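Local coordinates for protein hyaluronidase (Thermobaculum terrenum, PDB 5DIY) that is an O-GlcNAc hydrolase of glycoside hydrolase family 84, probably removing N-acetylglucosamine as a hexosaminidase, at residues Y240-P245 / C315-E320; S265-Y270 / Q290-L295; T346-I351 / Q388-F393; L376-L381 / F432-C437. One frame throughout, in Å; residues are numbered along the deposited sequence.

Contact 2 packs two helices that follow the last barrel strand; contact 1 joins a barrel loop to the loop leading into the later helices, and contacts 3 and 4 lie among those helices. Along the chain, contact 2 is nested inside the loop closed by contact 1. Contacts 2 and 3 are buried helix pairs held by apolar side chains, one led by a tyrosine and the other by a methionine. Contacts 1 and 4 are partly buried and involve loops; contact 1 has a water bridge between two acids, whereas contact 4 has direct bonds to a buried glutamate. Helix 373-398 serves both contacts 3 and 4, whose centres lie about 18 Å apart. Contact 1 is the one near the sugar site.

Contact 1: Y240-P245 / C315-E320; sequences YDHRDP and CLEPEE
Leu316 buries the most surface here, pushing its two methyl groups against the loop of Tyr240-Pro245. Leu316 CD2 lies 3.4 Å from Asp241 O and also meets NH1 of Arg243, while CD1 lies beside Tyr240 CA and Asp241 N. A branched aliphatic residue suits this place because its fork can touch the backbone and, obliquely, the guanidinium. Arg243 makes a weak bond of its own from NH1 to Asp241 O, and its main partner is Asp222, which takes a salt bridge from NH2.

His242 comes next in buried area. Its ring turns an edge to the other segment, with His242 CE1 3.0 Å from Leu316 O and 3.2 Å from Glu317 OE2. The ring and the Glu317 carboxylate are inclined by 69°, and the Asp241 carboxylate carbon lies over one ring face. Glu317 bends at its second torsion (chi2 -62°), which carries OE2 back to the histidine. Asp241 OD2 and Glu317 OE2 stand 4.3 Å apart; a water donates to both, its oxygen 2.7 Å from Asp241 OD2, probably easing their repulsion. Without the imidazole, as with an alanine at His242, Leu316 O and Glu317 OE2 would probably lose the ring edge beside them.

The contact joins the loop between strands 218-222 and 251-256 of the barrel to the loop between helices 301-308 and 322-336, with the Arg243 side chain about 7 Å from that of the sugar-binding Asn223.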
loop_
_atom_site.group_PDB
_atom_site.type_symbol
_atom_site.label_atom_id
_atom_site.label_comp_id
_atom_site.label_asym_id
_atom_site.label_seq_id
_atom_site.Cartn_x
_atom_site.Cartn_y
_atom_site.Cartn_z
ATOM N N TYR C 240 8.249 -4.768 4.680
ATOM C CA TYR C 240 8.532 -3.432 5.198
ATOM C C TYR C 240 10.013 -3.125 4.953
ATOM O O TYR C 240 10.869 -3.986 5.179
ATOM C CB TYR C 240 8.220 -3.386 6.695
ATOM C CG TYR C 240 8.092 -2.004 7.286
ATOM C CD1 TYR C 240 7.067 -1.150 6.892
ATOM C CD2 TYR C 240 8.977 -1.558 8.269
ATOM C CE1 TYR C 240 6.936 0.119 7.446
ATOM C CE2 TYR C 240 8.852 -0.290 8.826
ATOM C CZ TYR C 240 7.835 0.537 8.411
ATOM O OH TYR C 240 7.725 1.771 8.982
ATOM N N ASP C 241 10.315 -1.927 4.454
ATOM C CA ASP C 241 11.689 -1.624 4.045
ATOM C C ASP C 241 11.987 -0.137 3.971
ATOM O O ASP C 241 11.077 0.690 3.887
ATOM C CB ASP C 241 11.975 -2.266 2.671
ATOM C CG ASP C 241 13.423 -2.716 2.504
ATOM O OD1 ASP C 241 14.300 -2.372 3.330
ATOM O OD2 ASP C 241 13.684 -3.417 1.507
ATOM N N HIS C 242 13.285 0.171 4.012
ATOM C CA HIS C 242 13.827 1.518 3.788
ATOM C C HIS C 242 13.444 2.510 4.881
ATOM O O HIS C 242 13.368 3.716 4.637
ATOM C CB HIS C 242 13.437 2.039 2.401
ATOM C CG HIS C 242 13.717 1.066 1.303
ATOM N ND1 HIS C 242 12.857 0.861 0.245
ATOM C CD2 HIS C 242 14.752 0.215 1.116
ATOM C CE1 HIS C 242 13.365 -0.060 -0.554
ATOM N NE2 HIS C 242 14.514 -0.467 -0.049
ATOM N N ARG C 243 13.224 1.989 6.086
ATOM C CA ARG C 243 12.990 2.808 7.263
ATOM C C ARG C 243 14.258 2.703 8.083
ATOM O O ARG C 243 14.694 1.599 8.406
ATOM C CB ARG C 243 11.767 2.320 8.055
ATOM C CG ARG C 243 10.454 2.946 7.608
ATOM C CD ARG C 243 10.058 2.498 6.212
ATOM N NE ARG C 243 8.865 3.178 5.694
ATOM C CZ ARG C 243 8.658 3.510 4.412
ATOM N NH1 ARG C 243 9.566 3.261 3.465
ATOM N NH2 ARG C 243 7.531 4.123 4.064
ATOM N N ASP C 244 14.861 3.849 8.394
ATOM C CA ASP C 244 16.174 3.864 9.048
ATOM C C ASP C 244 16.149 3.071 10.355
ATOM O O ASP C 244 15.147 3.102 11.058
ATOM C CB ASP C 244 16.656 5.304 9.303
ATOM C CG ASP C 244 17.479 5.870 8.147
ATOM O OD1 ASP C 244 17.476 5.296 7.036
ATOM O OD2 ASP C 244 18.129 6.917 8.350
ATOM N N PRO C 245 17.238 2.337 10.665
ATOM C CA PRO C 245 17.294 1.582 11.933
ATOM C C PRO C 245 17.157 2.415 13.217
ATOM O O PRO C 245 16.797 1.858 14.255
ATOM C CB PRO C 245 18.676 0.918 11.895
ATOM C CG PRO C 245 19.051 0.855 10.460
ATOM C CD PRO C 245 18.358 1.988 9.763
ATOM N N CYS C 315 5.435 1.745 -3.414
ATOM C CA CYS C 315 6.257 2.894 -3.027
ATOM C C CYS C 315 7.675 2.487 -2.571
ATOM O O CYS C 315 8.625 3.241 -2.762
ATOM C CB CYS C 315 5.570 3.706 -1.922
ATOM S SG CYS C 315 5.411 2.854 -0.332
ATOM N N LEU C 316 7.803 1.302 -1.975
ATOM C CA LEU C 316 9.099 0.778 -1.522
ATOM C C LEU C 316 9.988 0.297 -2.677
ATOM O O LEU C 316 11.207 0.387 -2.591
ATOM C CB LEU C 316 8.896 -0.370 -0.530
ATOM C CG LEU C 316 8.057 -0.072 0.719
ATOM C CD1 LEU C 316 7.909 -1.316 1.581
ATOM C CD2 LEU C 316 8.666 1.063 1.526
ATOM N N GLU C 317 9.381 -0.237 -3.736
ATOM C CA GLU C 317 10.117 -0.670 -4.922
ATOM C C GLU C 317 9.364 -0.186 -6.148
ATOM O O GLU C 317 8.626 -0.957 -6.754
ATOM C CB GLU C 317 10.260 -2.194 -4.955
ATOM C CG GLU C 317 11.035 -2.797 -3.798
ATOM C CD GLU C 317 12.480 -2.333 -3.712
ATOM O OE1 GLU C 317 13.036 -1.843 -4.718
ATOM O OE2 GLU C 317 13.059 -2.464 -2.620
ATOM N N PRO C 318 9.524 1.102 -6.498
ATOM C CA PRO C 318 8.698 1.686 -7.558
ATOM C C PRO C 318 9.043 1.265 -9.000
ATOM O O PRO C 318 8.222 1.467 -9.889
ATOM C CB PRO C 318 8.919 3.190 -7.373
ATOM C CG PRO C 318 10.288 3.291 -6.791
ATOM C CD PRO C 318 10.435 2.094 -5.900
ATOM N N GLU C 319 10.215 0.679 -9.234
ATOM C CA GLU C 319 10.648 0.360 -10.608
ATOM C C GLU C 319 9.906 -0.855 -11.156
ATOM O O GLU C 319 9.252 -1.597 -10.417
ATOM C CB GLU C 319 12.161 0.103 -10.669
ATOM C CG GLU C 319 13.049 1.215 -10.113
ATOM C CD GLU C 319 12.827 2.573 -10.754
ATOM O OE1 GLU C 319 12.502 2.634 -11.959
ATOM O OE2 GLU C 319 12.987 3.592 -10.045
ATOM N N GLU C 320 10.020 -1.064 -12.460
ATOM C CA GLU C 320 9.456 -2.258 -13.084
ATOM C C GLU C 320 10.161 -3.484 -12.491
ATOM O O GLU C 320 11.330 -3.389 -12.137
ATOM C CB GLU C 320 9.595 -2.195 -14.604
ATOM C CG GLU C 320 8.604 -1.240 -15.255
ATOM C CD GLU C 320 7.166 -1.746 -15.162
ATOM O OE1 GLU C 320 6.810 -2.706 -15.879
ATOM O OE2 GLU C 320 6.390 -1.193 -14.357
HETATM O O HOH W 1 11.851 -3.903 -0.482
#

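Contact 2: S265-Y270 / Q290-L295; sequences SKLPLY and QAVSTL
Tyr270 lays one face of its ring over Ala291, whose CA is 3.9 Å from the ring centroid and 19° off the normal, a CH-pi contact. The ring is a knob in a hole formed by Gln290, Ala291, Thr294 and Leu295. With CG anti to the backbone N (chi1 -174°), it extends across the neighbouring helix, and the small Ala291 lets it lie close, Ala291 CB to Tyr270 CD1 at 3.4 Å. The Gln290 amide is turned 78° from the ring plane at the hydroxyl end. A water in the ring plane is hydrogen-bonded to Tyr270 OH at 2.6 Å and donates to Thr294 OG1.

Leu267 continues the seam, its CD2 3.7 Å from Ala291 CB and close to Val292 CG2, while Leu295 CD1 rests on Lys266 O. A serine in place of Tyr270 has no ring to lie over Ala291, and would probably leave a gap there and the water without its phenol partner.

Helices 262-277 and 284-296 thus share a mainly apolar seam with a polar end, gathered round the tyrosine hydroxyl beside the exposed Gln290 and Thr294.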
loop_
_atom_site.group_PDB
_atom_site.type_symbol
_atom_site.label_atom_id
_atom_site.label_comp_id
_atom_site.label_asym_id
_atom_site.label_seq_id
_atom_site.Cartn_x
_atom_site.Cartn_y
_atom_site.Cartn_z
ATOM N N SER C 265 -2.536 -8.520 3.973
ATOM C CA SER C 265 -1.730 -7.533 4.716
ATOM C C SER C 265 -0.858 -8.152 5.801
ATOM O O SER C 265 0.163 -7.583 6.165
ATOM C CB SER C 265 -2.613 -6.450 5.359
ATOM O OG SER C 265 -3.259 -5.658 4.389
ATOM N N LYS C 266 -1.249 -9.313 6.315
ATOM C CA LYS C 266 -0.502 -9.960 7.394
ATOM C C LYS C 266 0.939 -10.295 7.036
ATOM O O LYS C 266 1.790 -10.334 7.925
ATOM C CB LYS C 266 -1.224 -11.213 7.890
ATOM C CG LYS C 266 -2.542 -10.920 8.590
ATOM C CD LYS C 266 -3.216 -12.210 9.013
ATOM C CE LYS C 266 -4.567 -11.963 9.661
ATOM N NZ LYS C 266 -5.118 -13.251 10.180
ATOM N N LEU C 267 1.206 -10.529 5.748
ATOM C CA LEU C 267 2.556 -10.834 5.278
ATOM C C LEU C 267 3.511 -9.633 5.493
ATOM O O LEU C 267 4.497 -9.771 6.213
ATOM C CB LEU C 267 2.536 -11.345 3.819
ATOM C CG LEU C 267 3.516 -12.445 3.423
ATOM C CD1 LEU C 267 3.389 -12.705 1.925
ATOM C CD2 LEU C 267 4.944 -12.078 3.790
ATOM N N PRO C 268 3.212 -8.454 4.903
ATOM C CA PRO C 268 4.054 -7.281 5.189
ATOM C C PRO C 268 3.944 -6.748 6.616
ATOM O O PRO C 268 4.942 -6.260 7.154
ATOM C CB PRO C 268 3.562 -6.230 4.181
ATOM C CG PRO C 268 2.203 -6.674 3.793
ATOM C CD PRO C 268 2.251 -8.166 3.824
ATOM N N LEU C 269 2.762 -6.845 7.228
ATOM C CA LEU C 269 2.592 -6.434 8.636
ATOM C C LEU C 269 3.440 -7.261 9.605
ATOM O O LEU C 269 3.958 -6.717 10.591
ATOM C CB LEU C 269 1.116 -6.439 9.058
ATOM C CG LEU C 269 0.222 -5.362 8.423
ATOM C CD1 LEU C 269 -1.221 -5.590 8.850
ATOM C CD2 LEU C 269 0.680 -3.951 8.770
ATOM N N TYR C 270 3.591 -8.556 9.325
ATOM C CA TYR C 270 4.520 -9.405 10.079
ATOM C C TYR C 270 5.930 -8.815 10.057
ATOM O O TYR C 270 6.576 -8.711 11.094
ATOM C CB TYR C 270 4.536 -10.840 9.526
ATOM C CG TYR C 270 5.352 -11.823 10.341
ATOM C CD1 TYR C 270 6.742 -11.876 10.224
ATOM C CD2 TYR C 270 4.737 -12.710 11.229
ATOM C CE1 TYR C 270 7.493 -12.768 10.968
ATOM C CE2 TYR C 270 5.484 -13.615 11.974
ATOM C CZ TYR C 270 6.861 -13.639 11.839
ATOM O OH TYR C 270 7.625 -14.527 12.567
ATOM N N GLN C 290 10.411 -15.854 7.053
ATOM C CA GLN C 290 9.807 -16.321 8.303
ATOM C C GLN C 290 8.298 -16.032 8.327
ATOM O O GLN C 290 7.512 -16.868 8.787
ATOM C CB GLN C 290 10.492 -15.705 9.527
ATOM C CG GLN C 290 10.158 -16.427 10.826
ATOM C CD GLN C 290 11.007 -15.962 11.994
ATOM O OE1 GLN C 290 11.795 -16.734 12.546
ATOM N NE2 GLN C 290 10.852 -14.694 12.378
ATOM N N ALA C 291 7.906 -14.859 7.826
ATOM C CA ALA C 291 6.493 -14.490 7.686
ATOM C C ALA C 291 5.722 -15.493 6.831
ATOM O O ALA C 291 4.679 -15.992 7.258
ATOM C CB ALA C 291 6.354 -13.094 7.093
ATOM N N VAL C 292 6.241 -15.776 5.633
ATOM C CA VAL C 292 5.629 -16.749 4.708
ATOM C C VAL C 292 5.501 -18.141 5.352
ATOM O O VAL C 292 4.445 -18.759 5.258
ATOM C CB VAL C 292 6.406 -16.850 3.361
ATOM C CG1 VAL C 292 5.954 -18.054 2.533
ATOM C CG2 VAL C 292 6.239 -15.576 2.543
ATOM N N SER C 293 6.568 -18.617 5.993
ATOM C CA SER C 293 6.567 -19.929 6.669
ATOM C C SER C 293 5.501 -20.039 7.766
ATOM O O SER C 293 4.687 -20.964 7.745
ATOM C CB SER C 293 7.937 -20.220 7.276
ATOM O OG SER C 293 8.939 -20.156 6.284
ATOM N N THR C 294 5.513 -19.091 8.701
ATOM C CA THR C 294 4.541 -19.024 9.802
ATOM C C THR C 294 3.098 -18.928 9.305
ATOM O O THR C 294 2.238 -19.717 9.709
ATOM C CB THR C 294 4.806 -17.793 10.700
ATOM O OG1 THR C 294 6.133 -17.858 11.233
ATOM C CG2 THR C 294 3.800 -17.719 11.863
ATOM N N LEU C 295 2.844 -17.963 8.428
ATOM C CA LEU C 295 1.484 -17.649 7.982
ATOM C C LEU C 295 0.947 -18.591 6.900
ATOM O O LEU C 295 -0.232 -18.933 6.921
ATOM C CB LEU C 295 1.410 -16.196 7.497
ATOM C CG LEU C 295 1.770 -15.138 8.553
ATOM C CD1 LEU C 295 2.104 -13.796 7.914
ATOM C CD2 LEU C 295 0.644 -14.979 9.572
HETATM O O HOH W 2 6.311 -16.268 13.961
#

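Contact 3: T346-I351 / Q388-F393; sequences TLREEI and QAMITF
Met390 packs its side chain against Leu347, Arg348 and Ile351. Met390 SD is 4.0 Å from Leu347 CD2, and the two side chains run past each other in opposite directions. The terminal methyl goes further, with Met390 CE 3.4 Å from Arg348 NH2 and also against the NE and CB of that arginine, approaching the guanidinium obliquely. Ile351 CD1 meets Met390 CB at 4.0 Å. An unbranched, flexible methionine suits this spot: chi1 of 177° sends the chain out from its helix, and a bend at chi2 of 74° turns sulfur and methyl along the opposing one.

Leu347 CD2 also packs against the backbone at Met390 CA. The same methyl, Leu347 CD2, touches Phe393 CD2 at 4.4 Å. Farther out, Phe393 meets the ring of Phe335 and lies on Phe444 and Val448 of helix 440-451, while Leu347 packs on Phe328 of helix 322-336.

The axes of segments 346-351 and 388-393 pass 10.2 Å apart, their N-to-C directions 160° apart. Helices 340-362 and 373-398 thus form a nearly antiparallel pair here, within a bundle of helices that also includes 322-336 and 440-451.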
loop_
_atom_site.group_PDB
_atom_site.type_symbol
_atom_site.label_atom_id
_atom_site.label_comp_id
_atom_site.label_asym_id
_atom_site.label_seq_id
_atom_site.Cartn_x
_atom_site.Cartn_y
_atom_site.Cartn_z
ATOM N N THR C 346 16.631 -20.409 -21.319
ATOM C CA THR C 346 16.307 -19.475 -20.236
ATOM C C THR C 346 14.813 -19.188 -20.186
ATOM O O THR C 346 14.210 -19.216 -19.111
ATOM C CB THR C 346 17.067 -18.147 -20.398
ATOM O OG1 THR C 346 18.473 -18.405 -20.437
ATOM C CG2 THR C 346 16.765 -17.183 -19.256
ATOM N N LEU C 347 14.228 -18.918 -21.347
ATOM C CA LEU C 347 12.791 -18.672 -21.447
ATOM C C LEU C 347 11.988 -19.910 -21.017
ATOM O O LEU C 347 11.052 -19.792 -20.216
ATOM C CB LEU C 347 12.425 -18.256 -22.877
ATOM C CG LEU C 347 10.987 -17.812 -23.155
ATOM C CD1 LEU C 347 10.597 -16.613 -22.302
ATOM C CD2 LEU C 347 10.834 -17.493 -24.635
ATOM N N ARG C 348 12.377 -21.080 -21.529
ATOM C CA ARG C 348 11.745 -22.363 -21.184
ATOM C C ARG C 348 11.755 -22.636 -19.682
ATOM O O ARG C 348 10.716 -22.957 -19.109
ATOM C CB ARG C 348 12.455 -23.519 -21.904
ATOM C CG ARG C 348 11.870 -24.908 -21.631
ATOM C CD ARG C 348 12.734 -26.022 -22.200
ATOM N NE ARG C 348 12.907 -25.850 -23.643
ATOM C CZ ARG C 348 14.052 -25.599 -24.291
ATOM N NH1 ARG C 348 15.224 -25.512 -23.662
ATOM N NH2 ARG C 348 14.025 -25.458 -25.615
ATOM N N GLU C 349 12.938 -22.539 -19.074
ATOM C CA GLU C 349 13.125 -22.783 -17.639
ATOM C C GLU C 349 12.291 -21.803 -16.802
ATOM O O GLU C 349 11.711 -22.189 -15.787
ATOM C CB GLU C 349 14.622 -22.691 -17.255
ATOM C CG GLU C 349 15.498 -23.848 -17.767
ATOM C CD GLU C 349 17.025 -23.664 -17.564
ATOM O OE1 GLU C 349 17.507 -22.536 -17.287
ATOM O OE2 GLU C 349 17.769 -24.672 -17.709
ATOM N N GLU C 350 12.222 -20.541 -17.241
ATOM C CA GLU C 350 11.431 -19.524 -16.539
ATOM C C GLU C 350 9.924 -19.810 -16.588
ATOM O O GLU C 350 9.213 -19.658 -15.582
ATOM C CB GLU C 350 11.714 -18.133 -17.121
ATOM C CG GLU C 350 11.321 -16.995 -16.207
ATOM C CD GLU C 350 12.048 -17.051 -14.878
ATOM O OE1 GLU C 350 13.268 -17.320 -14.864
ATOM O OE2 GLU C 350 11.401 -16.842 -13.839
ATOM N N ILE C 351 9.443 -20.241 -17.753
ATOM C CA ILE C 351 8.042 -20.643 -17.904
ATOM C C ILE C 351 7.693 -21.791 -16.944
ATOM O O ILE C 351 6.687 -21.708 -16.229
ATOM C CB ILE C 351 7.715 -21.024 -19.362
ATOM C CG1 ILE C 351 7.743 -19.765 -20.250
ATOM C CG2 ILE C 351 6.353 -21.711 -19.469
ATOM C CD1 ILE C 351 7.986 -20.049 -21.720
ATOM N N GLN C 388 3.554 -19.200 -25.587
ATOM C CA GLN C 388 3.358 -18.941 -27.013
ATOM C C GLN C 388 4.500 -18.135 -27.652
ATOM O O GLN C 388 4.813 -18.343 -28.823
ATOM C CB GLN C 388 2.002 -18.275 -27.260
ATOM C CG GLN C 388 0.822 -19.174 -26.889
ATOM C CD GLN C 388 0.752 -20.430 -27.731
ATOM O OE1 GLN C 388 0.985 -20.385 -28.936
ATOM N NE2 GLN C 388 0.449 -21.558 -27.099
ATOM N N ALA C 389 5.124 -17.230 -26.896
ATOM C CA ALA C 389 6.345 -16.548 -27.368
ATOM C C ALA C 389 7.491 -17.535 -27.602
ATOM O O ALA C 389 8.237 -17.402 -28.571
ATOM C CB ALA C 389 6.778 -15.462 -26.393
ATOM N N MET C 390 7.617 -18.510 -26.704
ATOM C CA MET C 390 8.578 -19.614 -26.833
ATOM C C MET C 390 8.409 -20.363 -28.152
ATOM O O MET C 390 9.383 -20.609 -28.871
ATOM C CB MET C 390 8.409 -20.583 -25.656
ATOM C CG MET C 390 9.286 -21.827 -25.669
ATOM S SD MET C 390 10.976 -21.408 -25.254
ATOM C CE MET C 390 11.798 -22.941 -25.681
ATOM N N ILE C 391 7.165 -20.710 -28.464
ATOM C CA ILE C 391 6.850 -21.436 -29.687
ATOM C C ILE C 391 7.199 -20.593 -30.907
ATOM O O ILE C 391 7.780 -21.098 -31.871
ATOM C CB ILE C 391 5.362 -21.856 -29.735
ATOM C CG1 ILE C 391 5.063 -22.881 -28.634
ATOM C CG2 ILE C 391 5.003 -22.449 -31.096
ATOM C CD1 ILE C 391 3.611 -22.898 -28.215
ATOM N N THR C 392 6.852 -19.309 -30.854
ATOM C CA THR C 392 7.103 -18.401 -31.966
ATOM C C THR C 392 8.600 -18.277 -32.256
ATOM O O THR C 392 9.020 -18.475 -33.396
ATOM C CB THR C 392 6.468 -17.016 -31.708
ATOM O OG1 THR C 392 5.067 -17.180 -31.480
ATOM C CG2 THR C 392 6.680 -16.077 -32.895
ATOM N N PHE C 393 9.393 -17.981 -31.224
ATOM C CA PHE C 393 10.855 -17.860 -31.365
ATOM C C PHE C 393 11.529 -19.149 -31.836
ATOM O O PHE C 393 12.404 -19.099 -32.704
ATOM C CB PHE C 393 11.524 -17.417 -30.052
ATOM C CG PHE C 393 11.476 -15.934 -29.788
ATOM C CD1 PHE C 393 11.970 -15.022 -30.716
ATOM C CD2 PHE C 393 10.991 -15.447 -28.575
ATOM C CE1 PHE C 393 11.946 -13.655 -30.461
ATOM C CE2 PHE C 393 10.974 -14.085 -28.309
ATOM C CZ PHE C 393 11.447 -13.186 -29.257
#

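Contact 4: L376-L381 / F432-C437; sequences LEEYKL and FRTRVC
Glu378 accepts three hydrogen bonds from Arg433 and Thr434. Glu378 OE1 takes Thr434 N at 2.8 Å on its syn lone pair. Thr434 OG1 comes to the same Glu378 OE1, at 2.7 Å, from the anti side, 30° out of the carboxylate plane. Glu378 OE2 takes Arg433 N at 2.9 Å, on its syn side. Threonine suits position 434 because its hydroxyl and amide can serve the same oxygen; OG1 lies between the backbone N and carbonyl carbon (chi1 80°), turned to that oxygen. OG1 also receives a weak bond from Val436 N.

The same glutamate is also stacked on a ring. Glu378 CG lies over one face of the Phe432 ring, 3.8 Å from its centroid, in a CH-pi contact, and carboxylate and ring planes are only 15° apart. The far end of the ring, Phe432 CZ, meets Leu381 CB at 3.7 Å, while Trp382 packs edge-to-face with Phe432.

Apolar packing completes the set. Val436 CG2 meets the edge of the Tyr379 ring, 3.8 Å from Tyr379 CD1, and its other methyl fits against Glu378 CB. Cys437 SG makes an oblique sulfur-aromatic contact with Tyr379, 4.1 Å from Tyr379 CD1.

Three bonds thus grip a buried carboxylate, two from backbone amides, holding the loop before helix 440-451 to helix 373-398; these donors would be expected to stabilise its negative charge.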
loop_
_atom_site.group_PDB
_atom_site.type_symbol
_atom_site.label_atom_id
_atom_site.label_comp_id
_atom_site.label_asym_id
_atom_site.label_seq_id
_atom_site.Cartn_x
_atom_site.Cartn_y
_atom_site.Cartn_z
ATOM N N LEU C 376 -3.016 -14.113 -8.970
ATOM C CA LEU C 376 -2.683 -15.471 -9.432
ATOM C C LEU C 376 -3.242 -15.782 -10.825
ATOM O O LEU C 376 -2.544 -16.354 -11.657
ATOM C CB LEU C 376 -3.175 -16.534 -8.443
ATOM C CG LEU C 376 -2.471 -16.647 -7.088
ATOM C CD1 LEU C 376 -3.266 -17.557 -6.159
ATOM C CD2 LEU C 376 -1.049 -17.164 -7.247
ATOM N N GLU C 377 -4.494 -15.398 -11.067
ATOM C CA GLU C 377 -5.146 -15.635 -12.357
ATOM C C GLU C 377 -4.422 -14.942 -13.504
ATOM O O GLU C 377 -4.119 -15.568 -14.522
ATOM C CB GLU C 377 -6.611 -15.177 -12.320
ATOM C CG GLU C 377 -7.529 -16.116 -11.543
ATOM C CD GLU C 377 -8.949 -15.581 -11.379
ATOM O OE1 GLU C 377 -9.245 -14.462 -11.844
ATOM O OE2 GLU C 377 -9.781 -16.285 -10.768
ATOM N N GLU C 378 -4.148 -13.649 -13.335
ATOM C CA GLU C 378 -3.422 -12.888 -14.353
ATOM C C GLU C 378 -1.945 -13.303 -14.475
ATOM O O GLU C 378 -1.388 -13.239 -15.564
ATOM C CB GLU C 378 -3.600 -11.378 -14.149
ATOM C CG GLU C 378 -4.893 -10.893 -14.792
ATOM C CD GLU C 378 -5.374 -9.532 -14.333
ATOM O OE1 GLU C 378 -4.572 -8.706 -13.843
ATOM O OE2 GLU C 378 -6.577 -9.266 -14.497
ATOM N N TYR C 379 -1.338 -13.760 -13.377
ATOM C CA TYR C 379 0.003 -14.367 -13.418
ATOM C C TYR C 379 0.047 -15.584 -14.352
ATOM O O TYR C 379 0.937 -15.684 -15.206
ATOM C CB TYR C 379 0.432 -14.768 -12.009
ATOM C CG TYR C 379 1.848 -15.274 -11.848
ATOM C CD1 TYR C 379 2.921 -14.389 -11.822
ATOM C CD2 TYR C 379 2.113 -16.633 -11.653
ATOM C CE1 TYR C 379 4.215 -14.840 -11.628
ATOM C CE2 TYR C 379 3.409 -17.092 -11.463
ATOM C CZ TYR C 379 4.456 -16.193 -11.449
ATOM O OH TYR C 379 5.743 -16.635 -11.269
ATOM N N LYS C 380 -0.910 -16.500 -14.196
ATOM C CA LYS C 380 -1.015 -17.654 -15.102
ATOM C C LYS C 380 -1.218 -17.224 -16.553
ATOM O O LYS C 380 -0.583 -17.771 -17.447
ATOM C CB LYS C 380 -2.132 -18.634 -14.684
ATOM C CG LYS C 380 -2.440 -19.679 -15.755
ATOM C CD LYS C 380 -2.935 -21.001 -15.207
ATOM C CE LYS C 380 -3.043 -22.034 -16.328
ATOM N NZ LYS C 380 -3.990 -21.606 -17.400
ATOM N N LEU C 381 -2.107 -16.265 -16.786
ATOM C CA LEU C 381 -2.319 -15.745 -18.140
ATOM C C LEU C 381 -1.010 -15.247 -18.780
ATOM O O LEU C 381 -0.688 -15.637 -19.903
ATOM C CB LEU C 381 -3.393 -14.644 -18.153
ATOM C CG LEU C 381 -4.858 -15.013 -18.479
ATOM C CD1 LEU C 381 -5.238 -16.452 -18.137
ATOM C CD2 LEU C 381 -5.824 -14.032 -17.829
ATOM N N PHE C 432 -6.442 -6.129 -18.234
ATOM C CA PHE C 432 -6.046 -6.773 -16.975
ATOM C C PHE C 432 -6.289 -5.817 -15.814
ATOM O O PHE C 432 -6.041 -4.628 -15.938
ATOM C CB PHE C 432 -4.568 -7.225 -17.006
ATOM C CG PHE C 432 -4.330 -8.558 -17.688
ATOM C CD1 PHE C 432 -5.281 -9.147 -18.532
ATOM C CD2 PHE C 432 -3.119 -9.220 -17.499
ATOM C CE1 PHE C 432 -5.022 -10.361 -19.155
ATOM C CE2 PHE C 432 -2.865 -10.438 -18.114
ATOM C CZ PHE C 432 -3.817 -11.007 -18.945
ATOM N N ARG C 433 -6.805 -6.352 -14.712
ATOM C CA ARG C 433 -7.150 -5.568 -13.522
ATOM C C ARG C 433 -5.970 -5.356 -12.572
ATOM O O ARG C 433 -5.983 -4.403 -11.787
ATOM C CB ARG C 433 -8.279 -6.249 -12.743
ATOM C CG ARG C 433 -9.589 -6.412 -13.510
ATOM C CD ARG C 433 -10.300 -7.680 -13.062
ATOM N NE ARG C 433 -11.700 -7.750 -13.475
ATOM C CZ ARG C 433 -12.491 -8.815 -13.309
ATOM N NH1 ARG C 433 -12.033 -9.932 -12.735
ATOM N NH2 ARG C 433 -13.758 -8.764 -13.716
ATOM N N THR C 434 -4.973 -6.241 -12.620
ATOM C CA THR C 434 -3.821 -6.159 -11.717
ATOM C C THR C 434 -2.555 -5.732 -12.437
ATOM O O THR C 434 -2.482 -5.760 -13.669
ATOM C CB THR C 434 -3.524 -7.494 -11.014
ATOM O OG1 THR C 434 -2.808 -8.373 -11.891
ATOM C CG2 THR C 434 -4.800 -8.160 -10.504
ATOM N N ARG C 435 -1.556 -5.363 -11.640
ATOM C CA ARG C 435 -0.240 -4.970 -12.132
ATOM C C ARG C 435 0.792 -6.086 -11.908
ATOM O O ARG C 435 1.988 -5.814 -11.747
ATOM C CB ARG C 435 0.195 -3.661 -11.449
ATOM C CG ARG C 435 1.398 -2.983 -12.101
ATOM C CD ARG C 435 1.158 -1.550 -12.533
ATOM N NE ARG C 435 1.529 -0.569 -11.519
ATOM C CZ ARG C 435 2.396 0.446 -11.651
ATOM N NH1 ARG C 435 3.073 0.680 -12.772
ATOM N NH2 ARG C 435 2.581 1.254 -10.617
ATOM N N VAL C 436 0.339 -7.341 -11.903
ATOM C CA VAL C 436 1.259 -8.481 -11.820
ATOM C C VAL C 436 2.160 -8.502 -13.063
ATOM O O VAL C 436 1.694 -8.266 -14.175
ATOM C CB VAL C 436 0.514 -9.827 -11.620
ATOM C CG1 VAL C 436 -0.257 -10.252 -12.861
ATOM C CG2 VAL C 436 1.481 -10.919 -11.183
ATOM N N CYS C 437 3.453 -8.727 -12.834
ATOM C CA CYS C 437 4.513 -8.669 -13.855
ATOM C C CYS C 437 4.763 -7.271 -14.444
ATOM O O CYS C 437 5.481 -7.139 -15.443
ATOM C CB CYS C 437 4.269 -9.687 -14.983
ATOM S SG CYS C 437 3.885 -11.365 -14.433
#